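Local atomic coordinates of TlmII (Streptoalloteichus hindustanus, PDB entry 4HVM), a protein that takes part in tallysomycin biosynthesis and, as a condensation-domain protein of the kind found in nonribosomal peptide synthetases, probably binds phosphopantetheine. Residues E58-F63 and A84-R89; A16-R21 and F179-R184. All blocks are in the same frame, centred on the assembly; numbering follows the deposited sequence.

In the fold
Both contacts lie in the N-terminal part of the condensation domain, their centres about 27 Å apart and their nearest atoms about 12 Å apart, and they share no helix or strand. Interaction 1, between neighbouring parts of the chain, sets helix 49-62 against the entry to the outermost strand 87-91 of the five-stranded sheet. Interaction 2 joins the start of helix 18-27 to the loop before helix 185-198, closing a long loop of chain that contains interaction 1. Each is partly buried, and neither has a hydrogen bond across it. Interaction 1 is essentially aliphatic, a leucine methyl on two alanine methyls, whereas interaction 2 is built on an aromatic ring meeting histidine, proline and a backbone carbonyl.

Interaction 1 of 2, residues E58-F63 and A84-R89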
loop_
_atom_site.group_PDB
_atom_site.type_symbol
_atom_site.label_atom_id
_atom_site.label_comp_id
_atom_site.label_asym_id
_atom_site.label_seq_id
_atom_site.Cartn_x
_atom_site.Cartn_y
_atom_site.Cartn_z
ATOM N N GLU A 58 25.626 0.872 -2.290
ATOM C CA GLU A 58 25.943 0.009 -1.159
ATOM C C GLU A 58 24.698 -0.725 -0.669
ATOM O O GLU A 58 24.753 -1.911 -0.339
ATOM C CB GLU A 58 26.559 0.833 -0.025
ATOM C CG GLU A 58 26.918 0.037 1.219
ATOM C CD GLU A 58 27.547 0.900 2.295
ATOM O OE1 GLU A 58 28.018 2.011 1.969
ATOM O OE2 GLU A 58 27.564 0.469 3.468
ATOM N N VAL A 59 23.575 -0.012 -0.631
ATOM C CA VAL A 59 22.312 -0.592 -0.194
ATOM C C VAL A 59 21.764 -1.561 -1.235
ATOM O O VAL A 59 21.243 -2.625 -0.890
ATOM C CB VAL A 59 21.268 0.502 0.108
ATOM C CG1 VAL A 59 19.920 -0.121 0.436
ATOM C CG2 VAL A 59 21.746 1.373 1.255
ATOM N N LEU A 60 21.898 -1.198 -2.508
ATOM C CA LEU A 60 21.471 -2.066 -3.605
ATOM C C LEU A 60 22.249 -3.377 -3.607
ATOM O O LEU A 60 21.759 -4.400 -4.082
ATOM C CB LEU A 60 21.633 -1.364 -4.958
ATOM C CG LEU A 60 20.651 -0.223 -5.251
ATOM C CD1 LEU A 60 20.904 0.378 -6.629
ATOM C CD2 LEU A 60 19.207 -0.695 -5.113
ATOM N N ASP A 61 23.462 -3.334 -3.071
ATOM C CA ASP A 61 24.309 -4.514 -2.988
ATOM C C ASP A 61 23.932 -5.370 -1.787
ATOM O O ASP A 61 23.783 -6.586 -1.901
ATOM C CB ASP A 61 25.781 -4.101 -2.896
ATOM C CG ASP A 61 26.704 -5.273 -2.602
ATOM O OD1 ASP A 61 27.185 -5.911 -3.563
ATOM O OD2 ASP A 61 26.957 -5.551 -1.408
ATOM N N ALA A 62 23.777 -4.721 -0.637
ATOM C CA ALA A 62 23.535 -5.417 0.621
ATOM C C ALA A 62 22.199 -6.153 0.644
ATOM O O ALA A 62 22.025 -7.104 1.404
ATOM C CB ALA A 62 23.620 -4.444 1.788
ATOM N N PHE A 63 21.258 -5.706 -0.181
ATOM C CA PHE A 63 19.941 -6.333 -0.256
ATOM C C PHE A 63 19.719 -6.999 -1.610
ATOM O O PHE A 63 19.188 -6.376 -2.528
ATOM C CB PHE A 63 18.836 -5.303 -0.021
ATOM C CG PHE A 63 18.746 -4.812 1.394
ATOM C CD1 PHE A 63 18.271 -5.637 2.401
ATOM C CD2 PHE A 63 19.111 -3.515 1.713
ATOM C CE1 PHE A 63 18.177 -5.181 3.702
ATOM C CE2 PHE A 63 19.018 -3.053 3.010
ATOM C CZ PHE A 63 18.551 -3.885 4.006
ATOM N N ALA A 84 23.434 -4.341 -10.345
ATOM C CA ALA A 84 22.229 -3.592 -10.005
ATOM C C ALA A 84 21.696 -2.785 -11.184
ATOM O O ALA A 84 20.595 -3.051 -11.669
ATOM C CB ALA A 84 22.482 -2.690 -8.809
ATOM N N ASP A 85 22.482 -1.809 -11.639
ATOM C CA ASP A 85 22.086 -0.925 -12.737
ATOM C C ASP A 85 20.724 -0.289 -12.446
ATOM O O ASP A 85 19.801 -0.354 -13.257
ATOM C CB ASP A 85 22.076 -1.688 -14.068
ATOM C CG ASP A 85 21.900 -0.776 -15.270
ATOM O OD1 ASP A 85 22.851 -0.036 -15.607
ATOM O OD2 ASP A 85 20.811 -0.807 -15.884
ATOM N N ALA A 86 20.609 0.324 -11.273
ATOM C CA ALA A 86 19.324 0.815 -10.798
ATOM C C ALA A 86 19.410 2.222 -10.215
ATOM O O ALA A 86 18.423 2.749 -9.706
ATOM C CB ALA A 86 18.756 -0.146 -9.768
ATOM N N LEU A 87 20.589 2.829 -10.283
ATOM C CA LEU A 87 20.759 4.182 -9.765
ATOM C C LEU A 87 20.648 5.229 -10.871
ATOM O O LEU A 87 21.523 5.338 -11.732
ATOM C CB LEU A 87 22.094 4.317 -9.032
ATOM C CG LEU A 87 22.389 5.693 -8.438
ATOM C CD1 LEU A 87 21.286 6.125 -7.483
ATOM C CD2 LEU A 87 23.738 5.688 -7.738
ATOM N N VAL A 88 19.562 5.993 -10.841
ATOM C CA VAL A 88 19.327 7.047 -11.821
ATOM C C VAL A 88 19.572 8.419 -11.199
ATOM O O VAL A 88 19.000 8.745 -10.160
ATOM C CB VAL A 88 17.885 6.995 -12.354
ATOM C CG1 VAL A 88 17.654 8.106 -13.367
ATOM C CG2 VAL A 88 17.590 5.626 -12.959
ATOM N N ARG A 89 20.424 9.219 -11.835
ATOM C CA ARG A 89 20.770 10.537 -11.311
ATOM C C ARG A 89 20.228 11.646 -12.203
ATOM O O ARG A 89 20.501 11.676 -13.403
ATOM C CB ARG A 89 22.287 10.666 -11.151
ATOM C CG ARG A 89 22.896 9.544 -10.328
ATOM C CD ARG A 89 24.390 9.724 -10.126
ATOM N NE ARG A 89 24.702 10.954 -9.405
ATOM C CZ ARG A 89 25.895 11.242 -8.898
ATOM N NH1 ARG A 89 26.900 10.386 -9.024
ATOM N NH2 ARG A 89 26.082 12.389 -8.258
#
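Leu60 reaches from the last turn of helix 49-62 to Ala84 and Ala86, where the chain is about to enter strand 87-91. In the acyltransferase-like fold of the condensation domain, the end of this helix thus packs on the loop leading into the outermost strand of the five-stranded mixed sheet. The leucine is the sole residue of 58-63 to touch the other segment. Its CG stands anti to the carbonyl carbon (chi1 -71°), and CD1 then continues the chain in extended form (chi2 -179°), so this methyl becomes the far tip of the side chain. There it meets two alanine methyls: Ala86 CB at 3.8 Å from Leu60 CD1, and Ala84 CB at 4.1 Å from the same atom. Ala84 CB also lies alongside the base of the leucine, 4.2 Å from Leu60 CB, so it touches the side chain at both ends.

Both alanines point toward the helix. Leu60 is buried further by Leu66 and by Leu124 of strand 122-128, the next strand in the sheet; helix 147-161 packs on the same helix through Val59. Beyond the alanines, Leu87 and Arg89 carry the packing back along helix 49-62, the former resting on Ala53 and Asp57, the latter on Asp49 and Ala53. The backbone of Leu60 is tied separately, its O accepting a hydrogen bond from Arg67 NE. Where the strand itself begins, Leu60 CD1 comes to 4.4 Å from the backbone Leu87 N.

Interaction 2 of 2, residues A16-R21 and F179-R184; sequences ASFLQR and FHPLDR
Phe18 meets three consecutive residues, Phe179, His180 and Pro181, each at a different part of its side chain. Near its root, Phe18 CB lies 3.5 Å from His180 CD2, and the two rings lean against each other obliquely, with centroids 4.5 Å apart and planes at 43°. One flank is occupied by a backbone carbonyl, Phe179 O, at 3.4 Å from Phe18 CD1. At the far end Pro181 comes from the opposite direction, with Pro181 CD 3.5 Å from Phe18 CZ. The phenylalanine reaches all three because its CG sits between the backbone N and the carbonyl carbon (chi1 76°), which swings the ring out from the first turn of the helix.

Leu182 N donates to His180 ND1 at 3.0 Å at the ring edge, close to the ring plane, which is consistent with the imidazole being held with its CD2-NE2 side toward Phe18. The contact joins the N-terminus of helix 18-27 to the loop leading into helix 185-198, within the condensation fold. Through Phe179 on Leu287 and Leu182 on Leu333 and Pro334, this loop also touches residues from the later part of the chain. Shortening Phe18 to an alanine would probably open a gap in front of Pro181 CD and leave the His180 ring without its aromatic neighbour.

Within its own segment, the helix start carries further hydrogen bonds. At the N-cap, Ser17 N donates to Gln20 OE1 (2.9 Å), in the carbonyl plane and on a lone pair, while Gln20 NE2 bonds to Met143 O. Arg21 folds back so that its guanidinium lies over Phe18 CA, and Arg21 NE donates to Ala16 O at 3.2 Å from above the carbonyl plane.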
loop_
_atom_site.group_PDB
_atom_site.type_symbol
_atom_site.label_atom_id
_atom_site.label_comp_id
_atom_site.label_asym_id
_atom_site.label_seq_id
_atom_site.Cartn_x
_atom_site.Cartn_y
_atom_site.Cartn_z
ATOM N N ALA A 16 9.246 -18.473 -5.134
ATOM C CA ALA A 16 8.572 -17.236 -4.758
ATOM C C ALA A 16 7.646 -17.463 -3.572
ATOM O O ALA A 16 7.091 -18.550 -3.409
ATOM C CB ALA A 16 7.796 -16.675 -5.933
ATOM N N SER A 17 7.471 -16.429 -2.755
ATOM C CA SER A 17 6.612 -16.515 -1.577
ATOM C C SER A 17 5.129 -16.508 -1.951
ATOM O O SER A 17 4.774 -16.301 -3.109
ATOM C CB SER A 17 6.918 -15.380 -0.596
ATOM O OG SER A 17 6.563 -14.119 -1.136
ATOM N N PHE A 18 4.269 -16.722 -0.960
ATOM C CA PHE A 18 2.832 -16.839 -1.205
ATOM C C PHE A 18 2.165 -15.515 -1.592
ATOM O O PHE A 18 1.163 -15.503 -2.312
ATOM C CB PHE A 18 2.137 -17.464 0.007
ATOM C CG PHE A 18 1.955 -16.522 1.162
ATOM C CD1 PHE A 18 3.024 -16.154 1.966
ATOM C CD2 PHE A 18 0.700 -16.016 1.452
ATOM C CE1 PHE A 18 2.836 -15.286 3.036
ATOM C CE2 PHE A 18 0.508 -15.156 2.514
ATOM C CZ PHE A 18 1.575 -14.788 3.308
ATOM N N LEU A 19 2.718 -14.405 -1.116
ATOM C CA LEU A 19 2.209 -13.085 -1.477
ATOM C C LEU A 19 2.687 -12.688 -2.867
ATOM O O LEU A 19 2.000 -11.962 -3.586
ATOM C CB LEU A 19 2.640 -12.036 -0.450
ATOM C CG LEU A 19 1.953 -12.126 0.917
ATOM C CD1 LEU A 19 2.515 -11.091 1.878
ATOM C CD2 LEU A 19 0.439 -11.986 0.786
ATOM N N GLN A 20 3.873 -13.164 -3.235
ATOM C CA GLN A 20 4.406 -12.945 -4.575
ATOM C C GLN A 20 3.636 -13.774 -5.595
ATOM O O GLN A 20 3.278 -13.282 -6.663
ATOM C CB GLN A 20 5.894 -13.291 -4.629
ATOM C CG GLN A 20 6.781 -12.298 -3.907
ATOM C CD GLN A 20 8.228 -12.723 -3.895
ATOM O OE1 GLN A 20 8.538 -13.904 -3.739
ATOM N NE2 GLN A 20 9.128 -11.763 -4.062
ATOM N N ARG A 21 3.387 -15.036 -5.257
ATOM C CA ARG A 21 2.578 -15.916 -6.093
ATOM C C ARG A 21 1.173 -15.348 -6.285
ATOM O O ARG A 21 0.635 -15.356 -7.392
ATOM C CB ARG A 21 2.493 -17.315 -5.472
ATOM C CG ARG A 21 3.474 -18.325 -6.058
ATOM C CD ARG A 21 3.376 -19.688 -5.371
ATOM N NE ARG A 21 4.178 -19.747 -4.149
ATOM C CZ ARG A 21 3.683 -19.906 -2.924
ATOM N NH1 ARG A 21 2.376 -20.034 -2.741
ATOM N NH2 ARG A 21 4.500 -19.945 -1.879
ATOM N N PHE A 179 7.878 -18.801 4.342
ATOM C CA PHE A 179 6.923 -18.635 5.435
ATOM C C PHE A 179 5.484 -18.490 4.951
ATOM O O PHE A 179 5.210 -17.817 3.957
ATOM C CB PHE A 179 7.300 -17.444 6.319
ATOM C CG PHE A 179 6.297 -17.154 7.399
ATOM C CD1 PHE A 179 6.211 -17.970 8.517
ATOM C CD2 PHE A 179 5.443 -16.066 7.299
ATOM C CE1 PHE A 179 5.291 -17.710 9.513
ATOM C CE2 PHE A 179 4.521 -15.799 8.293
ATOM C CZ PHE A 179 4.446 -16.623 9.402
ATOM N N HIS A 180 4.570 -19.129 5.675
ATOM C CA HIS A 180 3.146 -19.065 5.373
ATOM C C HIS A 180 2.362 -19.151 6.676
ATOM O O HIS A 180 2.536 -20.097 7.444
ATOM C CB HIS A 180 2.747 -20.214 4.446
ATOM C CG HIS A 180 1.464 -19.983 3.706
ATOM N ND1 HIS A 180 0.241 -19.911 4.337
ATOM C CD2 HIS A 180 1.217 -19.819 2.385
ATOM C CE1 HIS A 180 -0.704 -19.705 3.436
ATOM N NE2 HIS A 180 -0.138 -19.646 2.245
ATOM N N PRO A 181 1.498 -18.160 6.933
ATOM C CA PRO A 181 0.697 -18.099 8.162
ATOM C C PRO A 181 -0.189 -19.330 8.332
ATOM O O PRO A 181 -0.610 -19.631 9.448
ATOM C CB PRO A 181 -0.173 -16.858 7.946
ATOM C CG PRO A 181 0.589 -16.021 6.990
ATOM C CD PRO A 181 1.259 -16.995 6.066
ATOM N N LEU A 182 -0.461 -20.024 7.232
ATOM C CA LEU A 182 -1.288 -21.224 7.249
ATOM C C LEU A 182 -0.461 -22.451 6.877
ATOM O O LEU A 182 -0.844 -23.240 6.012
ATOM C CB LEU A 182 -2.467 -21.069 6.291
ATOM C CG LEU A 182 -3.277 -19.785 6.457
ATOM C CD1 LEU A 182 -4.446 -19.767 5.494
ATOM C CD2 LEU A 182 -3.760 -19.629 7.889
ATOM N N ASP A 183 0.684 -22.600 7.534
ATOM C CA ASP A 183 1.579 -23.712 7.248
ATOM C C ASP A 183 0.958 -25.050 7.644
ATOM O O ASP A 183 1.136 -26.053 6.949
ATOM C CB ASP A 183 2.924 -23.512 7.949
ATOM C CG ASP A 183 4.046 -24.302 7.295
ATOM O OD1 ASP A 183 4.510 -23.889 6.208
ATOM O OD2 ASP A 183 4.470 -25.328 7.873
ATOM N N ARG A 184 0.233 -25.062 8.760
ATOM C CA ARG A 184 -0.475 -26.263 9.189
ATOM C C ARG A 184 -1.721 -26.470 8.344
ATOM O O ARG A 184 -2.500 -25.542 8.137
ATOM C CB ARG A 184 -0.855 -26.185 10.668
ATOM C CG ARG A 184 0.269 -26.565 11.614
ATOM C CD ARG A 184 -0.268 -27.015 12.965
ATOM N NE ARG A 184 -0.999 -25.952 13.646
ATOM C CZ ARG A 184 -2.138 -26.133 14.306
ATOM N NH1 ARG A 184 -2.731 -25.106 14.897
ATOM N NH2 ARG A 184 -2.682 -27.340 14.374
#